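PDB 2VAP: CELL division protein FTSZ homolog 1 from Methanocaldococcus jannaschii, which binds and hydrolyses GTP as a tubulin homologue and probably polymerises into the contractile Z ring that marks the site of cell division. Local coordinates for residues G46-K57 / Q75-K83; K109-I119 / V142-I150. One frame throughout, in Å; residues are numbered along the deposited sequence.

Contact 1: G46-K57 / Q75-K83; sequences GGAGNNTITRLK and QLIRTKADK. With GDP (guanosine-5'-diphosphate), chain B.
The carboxylate of Asp82 is met by the ammonium group of Lys57, whose NZ lies 2.7 Å from OD1 on the syn side, 34° out of the carboxylate plane. The other oxygen, OD2, takes a hydrogen bond from the amide of Thr66, so the group is held from two directions. The amide of Gln75, the flat group at the far end, packs against the CA of Gly47 beside the nucleotide.

Between these ends the junction turns on Thr54. Its chi1 of -61° sets OG1 beside its own backbone N, facing the loop, where it accepts the N-H of Lys80 (N to OG1 3.1 Å, 159° at the hydrogen). A water 2.7 Å from the same OG1 reaches Thr79 OG1 weakly, and Thr79 OG1 in turn donates to Gln75 O over 2.7 Å. With a valine in place of Thr54, the amide of Lys80 would probably lose its acceptor and the water its stronger partner.

Lys80 O is buried without a conventional partner; the CA of Thr54 makes a C-H...O contact with it (CA to O 3.5 Å). Alongside, Ile53 CG2 rests on Ala81 CB at 3.7 Å.

The backbone at Gly47 and Ala48 grips the diphosphate: Gly47 N donates to GDP O2B and Ala48 N to O1A, each at 2.8 Å, consistent with the glycine-rich strand-turn-helix of Rossmann-type nucleotide-binding folds. One helix thus carries two chemistries: amides near its N-terminal end bind phosphate, while farther along a hydroxyl and an ammonium group fasten the loop that leads into strand 83-86.

Contact 2: K109-I119 / V142-I150; sequences KESAEEIKAAI and VVAEISKKI
Ile146 enters helix 112-119 as a knob, its side chain set among Ala112, Ile115, Lys116 and Ile119. A chi1 of -66° parts its two branches: CG2 lies on the CA of Lys116 at 3.7 Å, while the longer arm carries CD1 towards Ala112 and to within 3.9 Å of Ile115 CG2. Ile115 and Ile119 both cross Ile146 at about a right angle, so the three branched chains interlock instead of running side by side. Ile115 also meets Val143 at a right angle, its CG2 turned to the valine CG2.

From the other helix, Ile119 reaches across. Its CG1 stands between backbone N and carbonyl carbon (chi1 65°), which sends CD1 across to the backbone of the partner helix, 3.8 Å from Ser147 CA. The hydroxyl of Ser147 is engaged elsewhere, with Thr154. Ile150 then closes the C-terminal end, crossing Ile119 with CD1 4.0 Å from its CG1. On the outer side Lys116, fully extended, slides past Ile150 in the opposite direction, so that its methylenes CG and CE both lie 4.1 Å from Ile150 CG2. The ammonium group at its tip makes a weak bond to a water that is itself weakly bonded to Lys149 O.

The axes of helices 112-119 and 142-149 approach to 9.9 Å and cross at -54°, consistent with ridges-into-grooves packing of residues spaced four apart, here Ala112 and Lys116 against Ile146, with Ile150 following. The helices hold each other by shape and hydrophobic burial, with Val143 and Ile119 continuing inward onto strand 40-45; on the outer side Lys116 lends its aliphatic stem, while its ammonium group reaches water.

In the fold
Contact 1 closes along the chain before contact 2 opens, and both belong to the GTPase domain, their centres 18 Å apart. They share its six-stranded parallel sheet but lie on opposite faces: Ile53 and Leu56 of contact 1 touch Val42 of strand 40-45, whereas Ile119 of contact 2 touches the adjoining Thr41 and Val43. Near the sheet's edge the two meet directly, with Lys83 CG 4.2 Å from Ala118 CB. Helices 46-59 and 135-149 thus sandwich the strand that leads into the nucleotide site. Contact 1 holds part of that site, while contact 2 packs farther along helix 135-149, whose N-terminal end supplies phosphate-binding residues Thr135 and Gly136.

Contact 1: G46-K57 / Q75-K83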
loop_
_atom_site.group_PDB
_atom_site.type_symbol
_atom_site.label_atom_id
_atom_site.label_comp_id
_atom_site.label_asym_id
_atom_site.label_seq_id
_atom_site.Cartn_x
_atom_site.Cartn_y
_atom_site.Cartn_z
ATOM N N GLY A 46 -1.419 12.785 -7.023
ATOM C CA GLY A 46 -2.729 13.195 -7.527
ATOM C C GLY A 46 -3.764 13.389 -6.435
ATOM O O GLY A 46 -3.441 13.337 -5.249
ATOM N N GLY A 47 -5.012 13.610 -6.845
ATOM C CA GLY A 47 -6.111 13.886 -5.919
ATOM C C GLY A 47 -6.308 12.827 -4.851
ATOM O O GLY A 47 -6.216 13.118 -3.655
ATOM N N ALA A 48 -6.570 11.596 -5.287
ATOM C CA ALA A 48 -6.788 10.469 -4.376
ATOM C C ALA A 48 -5.558 10.162 -3.524
ATOM O O ALA A 48 -5.678 9.893 -2.327
ATOM C CB ALA A 48 -7.224 9.236 -5.153
ATOM N N GLY A 49 -4.380 10.210 -4.145
ATOM C CA GLY A 49 -3.113 10.002 -3.445
ATOM C C GLY A 49 -2.860 11.030 -2.355
ATOM O O GLY A 49 -2.398 10.685 -1.266
ATOM N N ASN A 50 -3.163 12.293 -2.654
ATOM C CA ASN A 50 -3.046 13.374 -1.676
ATOM C C ASN A 50 -3.999 13.184 -0.498
ATOM O O ASN A 50 -3.618 13.396 0.654
ATOM C CB ASN A 50 -3.290 14.735 -2.335
ATOM C CG ASN A 50 -2.109 15.211 -3.168
ATOM O OD1 ASN A 50 -1.170 14.460 -3.447
ATOM N ND2 ASN A 50 -2.157 16.471 -3.574
ATOM N N ASN A 51 -5.230 12.775 -0.803
ATOM C CA ASN A 51 -6.234 12.471 0.216
ATOM C C ASN A 51 -5.765 11.359 1.151
ATOM O O ASN A 51 -5.971 11.430 2.366
ATOM C CB ASN A 51 -7.567 12.093 -0.442
ATOM C CG ASN A 51 -8.717 12.034 0.549
ATOM O OD1 ASN A 51 -8.948 12.971 1.313
ATOM N ND2 ASN A 51 -9.451 10.928 0.531
ATOM N N THR A 52 -5.123 10.342 0.575
ATOM C CA THR A 52 -4.535 9.243 1.341
ATOM C C THR A 52 -3.443 9.759 2.284
ATOM O O THR A 52 -3.425 9.408 3.466
ATOM C CB THR A 52 -3.980 8.133 0.409
ATOM O OG1 THR A 52 -5.035 7.631 -0.422
ATOM C CG2 THR A 52 -3.393 6.977 1.212
ATOM N N ILE A 53 -2.552 10.602 1.759
ATOM C CA ILE A 53 -1.468 11.192 2.551
ATOM C C ILE A 53 -1.995 12.016 3.733
ATOM O O ILE A 53 -1.496 11.886 4.853
ATOM C CB ILE A 53 -0.505 12.045 1.670
ATOM C CG1 ILE A 53 0.281 11.157 0.693
ATOM C CG2 ILE A 53 0.442 12.889 2.528
ATOM C CD1 ILE A 53 1.296 10.205 1.335
ATOM N N THR A 54 -3.004 12.851 3.474
ATOM C CA THR A 54 -3.629 13.679 4.511
ATOM C C THR A 54 -4.121 12.826 5.680
ATOM O O THR A 54 -3.839 13.133 6.842
ATOM C CB THR A 54 -4.804 14.513 3.941
ATOM O OG1 THR A 54 -4.317 15.393 2.923
ATOM C CG2 THR A 54 -5.474 15.345 5.032
ATOM N N ARG A 55 -4.839 11.752 5.356
ATOM C CA ARG A 55 -5.378 10.835 6.359
ATOM C C ARG A 55 -4.279 10.123 7.148
ATOM O O ARG A 55 -4.406 9.938 8.358
ATOM C CB ARG A 55 -6.313 9.812 5.706
ATOM C CG ARG A 55 -7.639 10.378 5.189
ATOM C CD ARG A 55 -8.629 10.677 6.317
ATOM N NE ARG A 55 -8.879 9.512 7.167
ATOM C CZ ARG A 55 -9.815 8.592 6.942
ATOM N NH1 ARG A 55 -10.613 8.681 5.884
ATOM N NH2 ARG A 55 -9.951 7.575 7.781
ATOM N N LEU A 56 -3.202 9.738 6.463
ATOM C CA LEU A 56 -2.052 9.101 7.114
ATOM C C LEU A 56 -1.312 10.065 8.043
ATOM O O LEU A 56 -0.811 9.660 9.093
ATOM C CB LEU A 56 -1.081 8.524 6.076
ATOM C CG LEU A 56 -1.535 7.345 5.208
ATOM C CD1 LEU A 56 -0.545 7.106 4.077
ATOM C CD2 LEU A 56 -1.735 6.071 6.028
ATOM N N LYS A 57 -1.253 11.335 7.646
ATOM C CA LYS A 57 -0.597 12.380 8.433
ATOM C C LYS A 57 -1.413 12.765 9.671
ATOM O O LYS A 57 -0.847 12.978 10.746
ATOM C CB LYS A 57 -0.312 13.610 7.555
ATOM C CG LYS A 57 0.349 14.796 8.264
ATOM C CD LYS A 57 1.788 14.505 8.673
ATOM C CE LYS A 57 2.375 15.662 9.465
ATOM N NZ LYS A 57 3.692 15.317 10.066
ATOM N N GLN A 75 -5.606 21.344 -4.757
ATOM C CA GLN A 75 -5.631 20.070 -4.038
ATOM C C GLN A 75 -4.412 19.906 -3.130
ATOM O O GLN A 75 -4.531 19.416 -2.006
ATOM C CB GLN A 75 -5.726 18.892 -5.017
ATOM C CG GLN A 75 -7.011 18.859 -5.847
ATOM C CD GLN A 75 -7.123 17.636 -6.754
ATOM O OE1 GLN A 75 -8.226 17.196 -7.078
ATOM N NE2 GLN A 75 -5.986 17.089 -7.168
ATOM N N LEU A 76 -3.246 20.330 -3.617
ATOM C CA LEU A 76 -1.989 20.155 -2.886
ATOM C C LEU A 76 -1.899 20.982 -1.599
ATOM O O LEU A 76 -1.413 20.491 -0.579
ATOM C CB LEU A 76 -0.784 20.450 -3.791
ATOM C CG LEU A 76 0.603 20.126 -3.221
ATOM C CD1 LEU A 76 0.825 18.618 -3.092
ATOM C CD2 LEU A 76 1.684 20.753 -4.073
ATOM N N ILE A 77 -2.364 22.227 -1.649
ATOM C CA ILE A 77 -2.239 23.135 -0.503
ATOM C C ILE A 77 -3.123 22.749 0.698
ATOM O O ILE A 77 -2.742 22.985 1.847
ATOM C CB ILE A 77 -2.384 24.631 -0.930
ATOM C CG1 ILE A 77 -1.004 25.297 -1.012
ATOM C CG2 ILE A 77 -3.261 25.420 0.035
ATOM C CD1 ILE A 77 -0.056 24.698 -2.049
ATOM N N ARG A 78 -4.274 22.136 0.433
ATOM C CA ARG A 78 -5.148 21.664 1.514
ATOM C C ARG A 78 -4.757 20.276 2.043
ATOM O O ARG A 78 -5.333 19.791 3.020
ATOM C CB ARG A 78 -6.630 21.715 1.114
ATOM C CG ARG A 78 -6.986 21.027 -0.194
ATOM C CD ARG A 78 -8.491 21.049 -0.415
ATOM N NE ARG A 78 -8.846 20.945 -1.830
ATOM C CZ ARG A 78 -9.175 21.977 -2.605
ATOM N NH1 ARG A 78 -9.203 23.210 -2.112
ATOM N NH2 ARG A 78 -9.481 21.774 -3.879
ATOM N N THR A 79 -3.771 19.656 1.398
ATOM C CA THR A 79 -3.226 18.372 1.834
ATOM C C THR A 79 -2.314 18.563 3.047
ATOM O O THR A 79 -1.607 19.567 3.149
ATOM C CB THR A 79 -2.442 17.687 0.683
ATOM O OG1 THR A 79 -3.303 17.523 -0.450
ATOM C CG2 THR A 79 -1.901 16.324 1.099
ATOM N N LYS A 80 -2.348 17.603 3.971
ATOM C CA LYS A 80 -1.427 17.585 5.105
ATOM C C LYS A 80 -0.329 16.553 4.861
ATOM O O LYS A 80 -0.615 15.373 4.641
ATOM C CB LYS A 80 -2.170 17.289 6.414
ATOM C CG LYS A 80 -2.899 18.488 7.024
ATOM C CD LYS A 80 -4.298 18.676 6.443
ATOM C CE LYS A 80 -4.998 19.892 7.037
ATOM N NZ LYS A 80 -4.395 21.178 6.583
ATOM N N ALA A 81 0.922 17.010 4.891
ATOM C CA ALA A 81 2.082 16.161 4.602
ATOM C C ALA A 81 3.359 16.725 5.220
ATOM O O ALA A 81 3.437 17.917 5.520
ATOM C CB ALA A 81 2.258 16.005 3.092
ATOM N N ASP A 82 4.358 15.861 5.403
ATOM C CA ASP A 82 5.690 16.298 5.825
ATOM C C ASP A 82 6.343 17.154 4.742
ATOM O O ASP A 82 7.033 18.130 5.042
ATOM C CB ASP A 82 6.589 15.099 6.146
ATOM C CG ASP A 82 6.156 14.353 7.396
ATOM O OD1 ASP A 82 5.835 15.008 8.411
ATOM O OD2 ASP A 82 6.155 13.105 7.367
ATOM N N LYS A 83 6.114 16.776 3.484
ATOM C CA LYS A 83 6.668 17.480 2.331
ATOM C C LYS A 83 5.656 17.519 1.188
ATOM O O LYS A 83 5.026 16.509 0.872
ATOM C CB LYS A 83 7.974 16.812 1.874
ATOM C CG LYS A 83 8.616 17.406 0.616
ATOM C CD LYS A 83 9.181 18.800 0.858
ATOM C CE LYS A 83 9.766 19.382 -0.418
ATOM N NZ LYS A 83 10.271 20.769 -0.217
HETATM P PB GDP B . -5.756 12.665 -10.609
HETATM O O1B GDP B . -5.688 13.260 -11.995
HETATM O O2B GDP B . -5.655 13.769 -9.582
HETATM O O3B GDP B . -4.619 11.690 -10.430
HETATM O O3A GDP B . -7.167 11.902 -10.475
HETATM P PA GDP B . -7.841 11.494 -9.070
HETATM O O1A GDP B . -6.811 11.123 -8.033
HETATM O O2A GDP B . -8.764 12.581 -8.571
HETATM O "O5'" GDP B . -8.706 10.203 -9.478
HETATM C "C5'" GDP B . -8.071 9.072 -10.065
HETATM C "C4'" GDP B . -8.805 7.810 -9.643
HETATM O "O4'" GDP B . -8.827 7.709 -8.216
HETATM C "C3'" GDP B . -10.257 7.830 -10.094
HETATM O "O3'" GDP B . -10.421 7.180 -11.359
HETATM C "C2'" GDP B . -11.003 7.132 -8.974
HETATM O "O2'" GDP B . -11.097 5.729 -9.234
HETATM C "C1'" GDP B . -10.127 7.336 -7.750
HETATM N N9 GDP B . -10.663 8.392 -6.848
HETATM C C8 GDP B . -11.202 9.583 -7.191
HETATM N N7 GDP B . -11.577 10.289 -6.091
HETATM C C5 GDP B . -11.271 9.543 -5.012
HETATM C C6 GDP B . -11.391 9.678 -3.538
HETATM O O6 GDP B . -11.890 10.702 -3.025
HETATM N N1 GDP B . -10.948 8.665 -2.773
HETATM C C2 GDP B . -10.403 7.547 -3.296
HETATM N N2 GDP B . -9.976 6.566 -2.465
HETATM N N3 GDP B . -10.264 7.360 -4.633
HETATM C C4 GDP B . -10.670 8.301 -5.520
HETATM O O HOH W 1 -6.023 16.165 0.919
#

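Contact 2: K109-I119 / V142-I150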
loop_
_atom_site.group_PDB
_atom_site.type_symbol
_atom_site.label_atom_id
_atom_site.label_comp_id
_atom_site.label_asym_id
_atom_site.label_seq_id
_atom_site.Cartn_x
_atom_site.Cartn_y
_atom_site.Cartn_z
ATOM N N LYS A 109 8.389 14.291 -14.609
ATOM C CA LYS A 109 9.719 14.292 -15.225
ATOM C C LYS A 109 10.406 15.651 -15.096
ATOM O O LYS A 109 11.617 15.719 -14.880
ATOM C CB LYS A 109 9.640 13.869 -16.694
ATOM C CG LYS A 109 9.411 12.380 -16.901
ATOM C CD LYS A 109 9.293 12.037 -18.376
ATOM C CE LYS A 109 9.106 10.542 -18.581
ATOM N NZ LYS A 109 8.989 10.189 -20.022
ATOM N N GLU A 110 9.622 16.722 -15.225
ATOM C CA GLU A 110 10.109 18.090 -15.033
ATOM C C GLU A 110 10.615 18.302 -13.604
ATOM O O GLU A 110 11.623 18.978 -13.386
ATOM C CB GLU A 110 9.000 19.098 -15.362
ATOM C CG GLU A 110 9.408 20.567 -15.238
ATOM C CD GLU A 110 8.225 21.518 -15.307
ATOM O OE1 GLU A 110 7.511 21.517 -16.331
ATOM O OE2 GLU A 110 8.017 22.279 -14.338
ATOM N N SER A 111 9.911 17.711 -12.639
ATOM C CA SER A 111 10.227 17.885 -11.223
ATOM C C SER A 111 10.967 16.683 -10.629
ATOM O O SER A 111 10.952 16.480 -9.412
ATOM C CB SER A 111 8.945 18.160 -10.431
ATOM O OG SER A 111 8.212 19.233 -10.997
ATOM N N ALA A 112 11.624 15.906 -11.490
ATOM C CA ALA A 112 12.313 14.675 -11.079
ATOM C C ALA A 112 13.345 14.886 -9.971
ATOM O O ALA A 112 13.446 14.071 -9.052
ATOM C CB ALA A 112 12.952 13.991 -12.285
ATOM N N GLU A 113 14.104 15.978 -10.062
ATOM C CA GLU A 113 15.134 16.293 -9.070
ATOM C C GLU A 113 14.554 16.626 -7.694
ATOM O O GLU A 113 15.141 16.270 -6.670
ATOM C CB GLU A 113 16.036 17.432 -9.560
ATOM C CG GLU A 113 16.934 17.065 -10.746
ATOM C CD GLU A 113 17.976 16.005 -10.410
ATOM O OE1 GLU A 113 18.560 16.055 -9.306
ATOM O OE2 GLU A 113 18.217 15.123 -11.262
ATOM N N GLU A 114 13.406 17.303 -7.677
ATOM C CA GLU A 114 12.713 17.623 -6.427
ATOM C C GLU A 114 12.103 16.375 -5.787
ATOM O O GLU A 114 12.126 16.228 -4.562
ATOM C CB GLU A 114 11.637 18.691 -6.648
ATOM C CG GLU A 114 12.190 20.100 -6.835
ATOM C CD GLU A 114 11.118 21.174 -6.764
ATOM O OE1 GLU A 114 11.076 22.031 -7.672
ATOM O OE2 GLU A 114 10.317 21.163 -5.803
ATOM N N ILE A 115 11.562 15.488 -6.620
ATOM C CA ILE A 115 11.037 14.201 -6.156
ATOM C C ILE A 115 12.170 13.353 -5.565
ATOM O O ILE A 115 12.031 12.805 -4.469
ATOM C CB ILE A 115 10.292 13.429 -7.285
ATOM C CG1 ILE A 115 9.064 14.219 -7.756
ATOM C CG2 ILE A 115 9.873 12.032 -6.808
ATOM C CD1 ILE A 115 8.480 13.751 -9.084
ATOM N N LYS A 116 13.288 13.276 -6.285
ATOM C CA LYS A 116 14.469 12.531 -5.839
ATOM C C LYS A 116 14.983 13.026 -4.486
ATOM O O LYS A 116 15.297 12.222 -3.606
ATOM C CB LYS A 116 15.582 12.603 -6.891
ATOM C CG LYS A 116 16.796 11.729 -6.587
ATOM C CD LYS A 116 17.910 11.966 -7.593
ATOM C CE LYS A 116 19.184 11.243 -7.184
ATOM N NZ LYS A 116 20.298 11.493 -8.139
ATOM N N ALA A 117 15.053 14.347 -4.329
ATOM C CA ALA A 117 15.537 14.969 -3.095
ATOM C C ALA A 117 14.660 14.644 -1.885
ATOM O O ALA A 117 15.163 14.507 -0.768
ATOM C CB ALA A 117 15.660 16.478 -3.274
ATOM N N ALA A 118 13.356 14.513 -2.117
ATOM C CA ALA A 118 12.390 14.244 -1.051
ATOM C C ALA A 118 12.417 12.794 -0.568
ATOM O O ALA A 118 12.034 12.508 0.570
ATOM C CB ALA A 118 10.987 14.623 -1.501
ATOM N N ILE A 119 12.864 11.886 -1.433
ATOM C CA ILE A 119 12.885 10.456 -1.105
ATOM C C ILE A 119 14.299 9.894 -0.951
ATOM O O ILE A 119 14.475 8.715 -0.637
ATOM C CB ILE A 119 12.062 9.603 -2.118
ATOM C CG1 ILE A 119 12.680 9.651 -3.521
ATOM C CG2 ILE A 119 10.601 10.052 -2.130
ATOM C CD1 ILE A 119 12.174 8.571 -4.465
ATOM N N VAL A 142 6.803 7.387 -12.675
ATOM C CA VAL A 142 8.000 8.232 -12.628
ATOM C C VAL A 142 8.622 8.216 -11.226
ATOM O O VAL A 142 9.836 8.052 -11.084
ATOM C CB VAL A 142 7.714 9.687 -13.090
ATOM C CG1 VAL A 142 8.983 10.536 -13.032
ATOM C CG2 VAL A 142 7.136 9.701 -14.499
ATOM N N VAL A 143 7.786 8.375 -10.200
ATOM C CA VAL A 143 8.242 8.284 -8.808
ATOM C C VAL A 143 8.864 6.908 -8.545
ATOM O O VAL A 143 9.924 6.809 -7.921
ATOM C CB VAL A 143 7.095 8.564 -7.795
ATOM C CG1 VAL A 143 7.602 8.469 -6.360
ATOM C CG2 VAL A 143 6.483 9.936 -8.040
ATOM N N ALA A 144 8.206 5.861 -9.043
ATOM C CA ALA A 144 8.698 4.490 -8.917
ATOM C C ALA A 144 10.073 4.309 -9.562
ATOM O O ALA A 144 10.951 3.669 -8.984
ATOM C CB ALA A 144 7.694 3.505 -9.505
ATOM N N GLU A 145 10.255 4.883 -10.753
ATOM C CA GLU A 145 11.540 4.824 -11.454
ATOM C C GLU A 145 12.640 5.543 -10.668
ATOM O O GLU A 145 13.755 5.033 -10.544
ATOM C CB GLU A 145 11.421 5.402 -12.870
ATOM C CG GLU A 145 12.690 5.245 -13.707
ATOM C CD GLU A 145 12.570 5.805 -15.116
ATOM O OE1 GLU A 145 11.531 6.415 -15.448
ATOM O OE2 GLU A 145 13.528 5.630 -15.896
ATOM N N ILE A 146 12.310 6.720 -10.137
ATOM C CA ILE A 146 13.236 7.500 -9.313
ATOM C C ILE A 146 13.617 6.728 -8.044
ATOM O O ILE A 146 14.786 6.709 -7.643
ATOM C CB ILE A 146 12.649 8.897 -8.966
ATOM C CG1 ILE A 146 12.511 9.747 -10.236
ATOM C CG2 ILE A 146 13.521 9.621 -7.938
ATOM C CD1 ILE A 146 11.594 10.956 -10.095
ATOM N N SER A 147 12.623 6.082 -7.432
ATOM C CA SER A 147 12.834 5.260 -6.240
ATOM C C SER A 147 13.780 4.091 -6.509
ATOM O O SER A 147 14.679 3.820 -5.712
ATOM C CB SER A 147 11.497 4.743 -5.700
ATOM O OG SER A 147 11.700 3.865 -4.604
ATOM N N LYS A 148 13.574 3.404 -7.631
ATOM C CA LYS A 148 14.434 2.286 -8.018
ATOM C C LYS A 148 15.886 2.723 -8.195
ATOM O O LYS A 148 16.808 2.012 -7.784
ATOM C CB LYS A 148 13.925 1.622 -9.302
ATOM C CG LYS A 148 12.713 0.705 -9.115
ATOM C CD LYS A 148 13.001 -0.484 -8.193
ATOM C CE LYS A 148 13.945 -1.494 -8.827
ATOM N NZ LYS A 148 14.419 -2.498 -7.833
ATOM N N LYS A 149 16.075 3.904 -8.784
ATOM C CA LYS A 149 17.405 4.440 -9.086
ATOM C C LYS A 149 18.186 4.916 -7.856
ATOM O O LYS A 149 19.398 5.121 -7.932
ATOM C CB LYS A 149 17.307 5.565 -10.124
ATOM C CG LYS A 149 16.973 5.080 -11.533
ATOM C CD LYS A 149 16.580 6.230 -12.457
ATOM C CE LYS A 149 17.791 7.019 -12.942
ATOM N NZ LYS A 149 17.395 8.126 -13.855
ATOM N N ILE A 150 17.496 5.101 -6.730
ATOM C CA ILE A 150 18.175 5.425 -5.471
ATOM C C ILE A 150 18.386 4.181 -4.593
ATOM O O ILE A 150 18.845 4.284 -3.451
ATOM C CB ILE A 150 17.476 6.568 -4.675
ATOM C CG1 ILE A 150 16.041 6.182 -4.299
ATOM C CG2 ILE A 150 17.522 7.879 -5.463
ATOM C CD1 ILE A 150 15.510 6.882 -3.069
HETATM O O HOH W 2 19.450 8.377 -8.967
#